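Predicted HD superfamily hydrolase (uncultured Thermotogales bacterium, PDB 2PQ7) probably acts as a metal-dependent hydrolase of the HD superfamily, holding two iron(III) ions in a mostly helical fold. Local coordinates at residues D79-L92 against F101-R113. Sequence-based numbering, arbitrary orientation. Where two conformers were deposited one is given.
Sequences DHAESGAEYASGLL and FVAEVSKAIRSHR. With FE (Fe (III) ion), chain B.
H80 and H112 meet at one iron because both carry CG between the backbone N and the carbonyl carbon (chi1 75° and 88°), which turns the two imidazoles toward the same ion, H80 from the first turn of its helix and H112 from just past the end of the other. H80 NE2 and H112 NE2 each bind the metal at 2.2 Å, the rings set obliquely to each other. Histidine suits both places because one imidazole nitrogen can bind the metal while the other makes a hydrogen bond. The rotation of the H112 ring is fixed in part by ND1, which donates to I109 O at 2.8 Å, in the carbonyl plane and on a lone pair; H80 ND1 is likewise held, by E73. R113, its chain bent at chi2 and chi3, lays one guanidinium face over H80 CE1 and grips D79 side-on, NH2 and NE both reaching OD1 (2.9 Å from NH2) with the two planes only 11° apart; NH2 also pairs with E73. D79 is also the N-cap of helix 80-91, OD2 accepting from E82 N. An asparagine in place of D79 would probably keep part of the cap but lose the charge that pairs with R113, leaving the guanidinium to lean more on E73.

Away from the metal, helices 80-91 and 101-111 run nearly antiparallel with axes just 7.5 Å apart, a closeness that small residues permit. A85 CB lies 3.3 Å from S106 O, and I109 fits as a knob among A81, G84, A85 and A88; G84, without a side chain, lets I109 CG2 come within 3.7 Å of G84 C. In the conformers given, S89 OG and S106 OG lie 2.8 Å apart, and S106 OG donates back to V102 O, which would satisfy this buried hydroxyl. L92 CB closes the far end on V102 CG2.

The pair belongs to the HD domain: D67 completes the protein ligands of this iron, helix 56-65 packs against L92 and I109, and helix 123-133 lies against A108 and H112.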
ATOM      1  N   ASP A  79     -24.027 -21.563   7.434  1.00 18.29           N
ATOM      2  CA  ASP A  79     -23.216 -21.283   6.249  1.00 17.63           C
ATOM      3  C   ASP A  79     -23.874 -20.230   5.315  1.00 15.74           C
ATOM      4  O   ASP A  79     -24.982 -20.452   4.837  1.00 15.18           O
ATOM      5  CB  ASP A  79     -23.006 -22.559   5.451  1.00 21.37           C
ATOM      6  CG  ASP A  79     -22.411 -22.311   4.059  1.00 25.11           C
ATOM      7  OD1 ASP A  79     -21.481 -21.521   3.854  1.00 30.31           O
ATOM      8  OD2 ASP A  79     -22.894 -22.955   3.120  1.00 46.36           O
ATOM      9  N   HIS A  80     -23.161 -19.154   5.063  1.00 15.29           N
ATOM     10  CA  HIS A  80     -23.696 -18.039   4.289  1.00 14.67           C
ATOM     11  C   HIS A  80     -23.961 -18.389   2.806  1.00 14.54           C
ATOM     12  O   HIS A  80     -24.849 -17.786   2.153  1.00 13.80           O
ATOM     13  CB  HIS A  80     -22.847 -16.792   4.398  1.00 14.34           C
ATOM     14  CG  HIS A  80     -21.562 -16.807   3.623  1.00 15.62           C
ATOM     15  ND1 HIS A  80     -20.424 -17.466   4.056  1.00 19.62           N
ATOM     16  CD2 HIS A  80     -21.232 -16.214   2.452  1.00 16.49           C
ATOM     17  CE1 HIS A  80     -19.456 -17.295   3.171  1.00 18.21           C
ATOM     18  NE2 HIS A  80     -19.912 -16.508   2.199  1.00 16.89           N
ATOM     19  N   ALA A  81     -23.213 -19.335   2.255  1.00 17.07           N
ATOM     20  CA  ALA A  81     -23.436 -19.725   0.859  1.00 14.87           C
ATOM     21  C   ALA A  81     -24.797 -20.424   0.723  1.00 15.72           C
ATOM     22  O   ALA A  81     -25.590 -20.156  -0.197  1.00 15.30           O
ATOM     23  CB  ALA A  81     -22.280 -20.620   0.390  1.00 15.91           C
ATOM     24  N   GLU A  82     -25.117 -21.334   1.659  0.50 15.18           N
ATOM     25  CA  GLU A  82     -26.413 -22.045   1.658  0.50 13.96           C
ATOM     26  C   GLU A  82     -27.602 -21.103   1.936  0.50 13.29           C
ATOM     27  O   GLU A  82     -28.681 -21.171   1.285  0.50 10.93           O
ATOM     28  CB  GLU A  82     -26.463 -23.173   2.725  0.50 16.90           C
ATOM     29  CG  GLU A  82     -25.503 -24.326   2.481  0.50 16.17           C
ATOM     30  N   SER A  83     -27.275 -20.278   2.982  0.50 14.72           N
ATOM     31  CA  SER A  83     -28.299 -19.326   3.397  0.50 17.65           C
ATOM     32  C   SER A  83     -28.582 -18.260   2.343  0.50 15.98           C
ATOM     33  O   SER A  83     -29.743 -17.849   2.175  0.50 13.83           O
ATOM     34  CB  SER A  83     -27.876 -18.656   4.699  0.50 19.27           C
ATOM     35  OG  SER A  83     -28.976 -17.988   5.267  0.50 25.29           O
ATOM     36  N   GLY A  84     -27.519 -17.781   1.710  1.00 13.06           N
ATOM     37  CA  GLY A  84     -27.600 -16.789   0.622  1.00 12.05           C
ATOM     38  C   GLY A  84     -28.296 -17.351  -0.597  1.00 15.73           C
ATOM     39  O   GLY A  84     -29.086 -16.680  -1.225  1.00 13.06           O
ATOM     40  N   ALA A  85     -28.047 -18.585  -0.944  1.00 13.08           N
ATOM     41  CA  ALA A  85     -28.739 -19.226  -2.071  1.00 11.04           C
ATOM     42  C   ALA A  85     -30.206 -19.364  -1.815  1.00 14.22           C
ATOM     43  O   ALA A  85     -31.017 -19.089  -2.691  1.00 12.55           O
ATOM     44  CB  ALA A  85     -28.095 -20.589  -2.310  1.00 11.09           C
ATOM     45  N   GLU A  86     -30.600 -19.777  -0.606  1.00 14.19           N
ATOM     46  CA  GLU A  86     -32.011 -19.890  -0.261  1.00 13.32           C
ATOM     47  C   GLU A  86     -32.703 -18.497  -0.295  1.00 11.70           C
ATOM     48  O   GLU A  86     -33.810 -18.357  -0.770  1.00 14.15           O
ATOM     49  CB  GLU A  86     -32.128 -20.550   1.130  1.00 14.52           C
ATOM     50  CG  GLU A  86     -33.550 -20.636   1.658  1.00 18.45           C
ATOM     51  CD  GLU A  86     -33.640 -21.244   3.064  1.00 24.28           C
ATOM     52  OE1 GLU A  86     -32.995 -22.299   3.303  1.00 24.58           O
ATOM     53  OE2 GLU A  86     -34.427 -20.702   3.879  1.00 36.37           O
ATOM     54  N   TYR A  87     -31.993 -17.514   0.201  1.00 12.07           N
ATOM     55  CA  TYR A  87     -32.509 -16.145   0.214  1.00 12.69           C
ATOM     56  C   TYR A  87     -32.737 -15.682  -1.212  1.00 14.70           C
ATOM     57  O   TYR A  87     -33.804 -15.115  -1.532  1.00 13.24           O
ATOM     58  CB  TYR A  87     -31.562 -15.191   0.954  1.00 13.38           C
ATOM     59  CG  TYR A  87     -32.098 -13.795   0.932  1.00 13.45           C
ATOM     60  CD1 TYR A  87     -33.125 -13.437   1.753  1.00 16.65           C
ATOM     61  CD2 TYR A  87     -31.572 -12.840   0.082  1.00 14.04           C
ATOM     62  CE1 TYR A  87     -33.670 -12.152   1.708  1.00 16.24           C
ATOM     63  CE2 TYR A  87     -32.130 -11.546  -0.004  1.00 16.76           C
ATOM     64  CZ  TYR A  87     -33.142 -11.222   0.821  1.00 19.05           C
ATOM     65  OH  TYR A  87     -33.672  -9.933   0.731  1.00 19.09           O
ATOM     66  N   ALA A  88     -31.770 -15.848  -2.095  1.00 11.87           N
ATOM     67  CA  ALA A  88     -31.950 -15.443  -3.497  1.00 12.75           C
ATOM     68  C   ALA A  88     -33.121 -16.125  -4.154  1.00 15.16           C
ATOM     69  O   ALA A  88     -33.867 -15.542  -4.918  1.00 14.11           O
ATOM     70  CB  ALA A  88     -30.667 -15.692  -4.253  1.00 14.24           C
ATOM     71  N   SER A  89     -33.323 -17.400  -3.855  0.50 12.47           N
ATOM     72  CA  SER A  89     -34.482 -18.137  -4.395  0.50 13.07           C
ATOM     73  C   SER A  89     -35.829 -17.638  -3.919  0.50 14.12           C
ATOM     74  O   SER A  89     -36.844 -17.899  -4.550  0.50 15.97           O
ATOM     75  CB  SER A  89     -34.376 -19.623  -4.038  0.50 14.39           C
ATOM     76  OG  SER A  89     -33.286 -20.192  -4.689  0.50 12.35           O
ATOM     77  N   GLY A  90     -35.853 -17.012  -2.762  1.00 13.46           N
ATOM     78  CA  GLY A  90     -37.064 -16.413  -2.284  1.00 16.56           C
ATOM     79  C   GLY A  90     -37.282 -15.005  -2.793  1.00 16.90           C
ATOM     80  O   GLY A  90     -38.360 -14.654  -3.203  1.00 17.91           O
ATOM     81  N   LEU A  91     -36.222 -14.211  -2.799  1.00 15.52           N
ATOM     82  CA  LEU A  91     -36.326 -12.793  -3.163  1.00 16.58           C
ATOM     83  C   LEU A  91     -36.577 -12.595  -4.656  1.00 17.01           C
ATOM     84  O   LEU A  91     -37.466 -11.858  -5.051  1.00 15.99           O
ATOM     85  CB  LEU A  91     -35.038 -12.050  -2.802  1.00 16.62           C
ATOM     86  CG  LEU A  91     -34.939 -10.604  -3.342  1.00 14.46           C
ATOM     87  CD1 LEU A  91     -35.919  -9.758  -2.540  1.00 18.14           C
ATOM     88  CD2 LEU A  91     -33.556 -10.078  -3.186  1.00 17.19           C
ATOM     89  N   LEU A  92     -35.767 -13.197  -5.500  1.00 13.35           N
ATOM     90  CA  LEU A  92     -35.746 -12.930  -6.907  1.00 13.89           C
ATOM     91  C   LEU A  92     -37.053 -13.172  -7.685  1.00 15.73           C
ATOM     92  O   LEU A  92     -37.405 -12.371  -8.572  1.00 17.04           O
ATOM     93  CB  LEU A  92     -34.543 -13.567  -7.600  1.00 14.94           C
ATOM     94  CG  LEU A  92     -33.189 -12.973  -7.145  1.00 15.28           C
ATOM     95  CD1 LEU A  92     -32.036 -13.727  -7.808  1.00 15.33           C
ATOM     96  CD2 LEU A  92     -33.101 -11.406  -7.382  1.00 16.33           C
ATOM     97  N   PHE A 101     -33.479 -18.215 -14.429  1.00 16.17           N
ATOM     98  CA  PHE A 101     -32.580 -17.169 -13.993  1.00 14.87           C
ATOM     99  C   PHE A 101     -32.301 -17.332 -12.515  1.00 14.25           C
ATOM    100  O   PHE A 101     -31.138 -17.276 -12.039  1.00 14.36           O
ATOM    101  CB  PHE A 101     -33.235 -15.785 -14.235  1.00 17.43           C
ATOM    102  CG  PHE A 101     -32.377 -14.621 -13.883  1.00 15.95           C
ATOM    103  CD1 PHE A 101     -32.239 -14.203 -12.588  1.00 15.41           C
ATOM    104  CD2 PHE A 101     -31.768 -13.879 -14.888  1.00 18.43           C
ATOM    105  CE1 PHE A 101     -31.459 -13.084 -12.257  1.00 18.76           C
ATOM    106  CE2 PHE A 101     -31.023 -12.787 -14.570  1.00 16.96           C
ATOM    107  CZ  PHE A 101     -30.862 -12.392 -13.284  1.00 14.62           C
ATOM    108  N   VAL A 102     -33.382 -17.409 -11.748  1.00 14.26           N
ATOM    109  CA  VAL A 102     -33.261 -17.539 -10.293  1.00 13.44           C
ATOM    110  C   VAL A 102     -32.462 -18.805  -9.898  1.00 13.57           C
ATOM    111  O   VAL A 102     -31.616 -18.743  -8.993  1.00 14.43           O
ATOM    112  CB  VAL A 102     -34.652 -17.526  -9.623  1.00 12.13           C
ATOM    113  CG1 VAL A 102     -34.545 -17.780  -8.161  1.00 13.18           C
ATOM    114  CG2 VAL A 102     -35.417 -16.207  -9.939  1.00 13.14           C
ATOM    115  N   ALA A 103     -32.697 -19.931 -10.564  1.00 13.42           N
ATOM    116  CA  ALA A 103     -31.970 -21.164 -10.219  1.00 13.61           C
ATOM    117  C   ALA A 103     -30.490 -20.979 -10.477  1.00 15.41           C
ATOM    118  O   ALA A 103     -29.664 -21.431  -9.701  1.00 13.95           O
ATOM    119  CB  ALA A 103     -32.516 -22.305 -10.987  1.00 14.29           C
ATOM    120  N   GLU A 104     -30.128 -20.324 -11.547  1.00 12.98           N
ATOM    121  CA  GLU A 104     -28.714 -20.170 -11.870  1.00 12.54           C
ATOM    122  C   GLU A 104     -28.029 -19.262 -10.848  1.00 14.04           C
ATOM    123  O   GLU A 104     -26.907 -19.516 -10.405  1.00 12.42           O
ATOM    124  CB  GLU A 104     -28.466 -19.654 -13.317  1.00 13.43           C
ATOM    125  CG  GLU A 104     -26.974 -19.439 -13.616  1.00 15.65           C
ATOM    126  CD  GLU A 104     -26.623 -19.374 -15.088  1.00 18.04           C
ATOM    127  OE1 GLU A 104     -27.453 -19.793 -15.913  1.00 21.79           O
ATOM    128  OE2 GLU A 104     -25.488 -18.935 -15.425  1.00 20.71           O
ATOM    129  N   VAL A 105     -28.644 -18.132 -10.558  1.00 14.05           N
ATOM    130  CA  VAL A 105     -28.082 -17.226  -9.572  1.00 12.30           C
ATOM    131  C   VAL A 105     -27.958 -17.901  -8.215  1.00 13.34           C
ATOM    132  O   VAL A 105     -26.916 -17.755  -7.526  1.00 12.18           O
ATOM    133  CB  VAL A 105     -28.897 -15.900  -9.448  1.00 12.94           C
ATOM    134  CG1 VAL A 105     -28.440 -15.047  -8.271  1.00 12.76           C
ATOM    135  CG2 VAL A 105     -28.797 -15.122 -10.736  1.00 14.70           C
ATOM    136  N   SER A 106     -29.020 -18.586  -7.800  1.00 11.85           N
ATOM    137  CA  SER A 106     -29.010 -19.259  -6.512  0.50 13.05           C
ATOM    138  C   SER A 106     -27.885 -20.334  -6.433  1.00 11.22           C
ATOM    139  O   SER A 106     -27.156 -20.354  -5.436  1.00 12.38           O
ATOM    140  CB  SER A 106     -30.386 -19.842  -6.193  0.50 13.34           C
ATOM    141  OG  SER A 106     -31.371 -18.813  -6.112  0.50 17.57           O
ATOM    142  N   LYS A 107     -27.716 -21.141  -7.484  1.00 11.95           N
ATOM    143  CA  LYS A 107     -26.711 -22.200  -7.518  1.00 14.60           C
ATOM    144  C   LYS A 107     -25.356 -21.525  -7.486  1.00 13.24           C
ATOM    145  O   LYS A 107     -24.397 -22.024  -6.840  1.00 12.19           O
ATOM    146  CB  LYS A 107     -26.863 -23.017  -8.796  1.00 14.07           C
ATOM    147  CG  LYS A 107     -25.889 -24.207  -8.859  1.00 23.40           C
ATOM    148  CD  LYS A 107     -26.110 -25.097 -10.156  1.00 26.58           C
ATOM    149  N   ALA A 108     -25.176 -20.410  -8.175  1.00 12.28           N
ATOM    150  CA  ALA A 108     -23.890 -19.737  -8.159  1.00 11.39           C
ATOM    151  C   ALA A 108     -23.511 -19.320  -6.762  1.00 14.35           C
ATOM    152  O   ALA A 108     -22.368 -19.449  -6.327  1.00 13.60           O
ATOM    153  CB  ALA A 108     -23.917 -18.521  -9.090  1.00 12.19           C
ATOM    154  N   ILE A 109     -24.452 -18.789  -6.015  1.00 12.36           N
ATOM    155  CA  ILE A 109     -24.167 -18.361  -4.662  1.00 13.38           C
ATOM    156  C   ILE A 109     -23.876 -19.570  -3.796  1.00 13.44           C
ATOM    157  O   ILE A 109     -22.984 -19.580  -2.950  1.00 14.63           O
ATOM    158  CB  ILE A 109     -25.361 -17.564  -4.097  1.00 13.43           C
ATOM    159  CG1 ILE A 109     -25.526 -16.249  -4.905  1.00 12.89           C
ATOM    160  CG2 ILE A 109     -25.216 -17.305  -2.561  1.00 14.42           C
ATOM    161  CD1 ILE A 109     -26.825 -15.489  -4.602  1.00 13.43           C
ATOM    162  N   ARG A 110     -24.662 -20.606  -4.005  1.00 14.17           N
ATOM    163  CA  ARG A 110     -24.501 -21.817  -3.214  1.00 15.31           C
ATOM    164  C   ARG A 110     -23.125 -22.422  -3.357  1.00 16.92           C
ATOM    165  O   ARG A 110     -22.595 -23.010  -2.397  1.00 18.21           O
ATOM    166  CB  ARG A 110     -25.547 -22.832  -3.622  1.00 15.31           C
ATOM    167  CG  ARG A 110     -25.599 -24.087  -2.758  1.00 18.25           C
ATOM    168  CD  ARG A 110     -26.688 -25.010  -3.236  1.00 29.84           C
ATOM    169  NE  ARG A 110     -27.995 -24.375  -3.146  1.00 34.27           N
ATOM    170  CZ  ARG A 110     -28.848 -24.481  -2.128  1.00 51.12           C
ATOM    171  NH1 ARG A 110     -28.563 -25.234  -1.055  1.00 56.41           N
ATOM    172  NH2 ARG A 110     -30.017 -23.822  -2.200  1.00 43.92           N
ATOM    173  N   SER A 111     -22.539 -22.281  -4.542  0.50 14.83           N
ATOM    174  CA  SER A 111     -21.240 -22.887  -4.872  0.50 13.65           C
ATOM    175  C   SER A 111     -20.011 -22.016  -4.652  0.50 16.04           C
ATOM    176  O   SER A 111     -18.877 -22.476  -4.841  0.50 15.21           O
ATOM    177  CB  SER A 111     -21.236 -23.282  -6.357  0.50 12.22           C
ATOM    178  OG  SER A 111     -22.358 -24.066  -6.681  0.50 14.16           O
ATOM    179  N   HIS A 112     -20.194 -20.756  -4.268  1.00 17.19           N
ATOM    180  CA  HIS A 112     -19.084 -19.817  -4.290  1.00 15.78           C
ATOM    181  C   HIS A 112     -17.882 -19.995  -3.370  1.00 16.35           C
ATOM    182  O   HIS A 112     -16.829 -19.471  -3.690  1.00 18.69           O
ATOM    183  CB  HIS A 112     -19.584 -18.356  -4.244  1.00 16.91           C
ATOM    184  CG  HIS A 112     -19.775 -17.796  -2.859  1.00 17.01           C
ATOM    185  ND1 HIS A 112     -20.971 -17.851  -2.179  1.00 15.08           N
ATOM    186  CD2 HIS A 112     -18.920 -17.107  -2.065  1.00 17.75           C
ATOM    187  CE1 HIS A 112     -20.830 -17.249  -1.008  1.00 13.54           C
ATOM    188  NE2 HIS A 112     -19.591 -16.779  -0.914  1.00 15.73           N
ATOM    189  N   ARG A 113     -18.034 -20.718  -2.283  1.00 19.34           N
ATOM    190  CA  ARG A 113     -16.872 -20.938  -1.402  1.00 26.50           C
ATOM    191  C   ARG A 113     -15.901 -21.994  -1.946  1.00 29.19           C
ATOM    192  O   ARG A 113     -16.338 -22.912  -2.654  1.00 32.62           O
ATOM    193  CB  ARG A 113     -17.278 -21.376  -0.013  1.00 29.16           C
ATOM    194  CG  ARG A 113     -18.179 -20.481   0.751  1.00 35.53           C
ATOM    195  CD  ARG A 113     -17.585 -20.334   2.168  1.00 48.20           C
ATOM    196  NE  ARG A 113     -18.509 -20.650   3.241  1.00 54.22           N
ATOM    197  CZ  ARG A 113     -18.322 -20.299   4.512  1.00 51.68           C
ATOM    198  NH1 ARG A 113     -17.257 -19.580   4.886  1.00 56.90           N
ATOM    199  NH2 ARG A 113     -19.222 -20.647   5.423  1.00 51.06           N
TER
HETATM  200 FE    FE B 220     -18.611 -15.579   0.660  1.00 16.80          FE
HETATM  201  O   HOH W   1     -17.499 -14.767  -0.790  1.00 18.77           O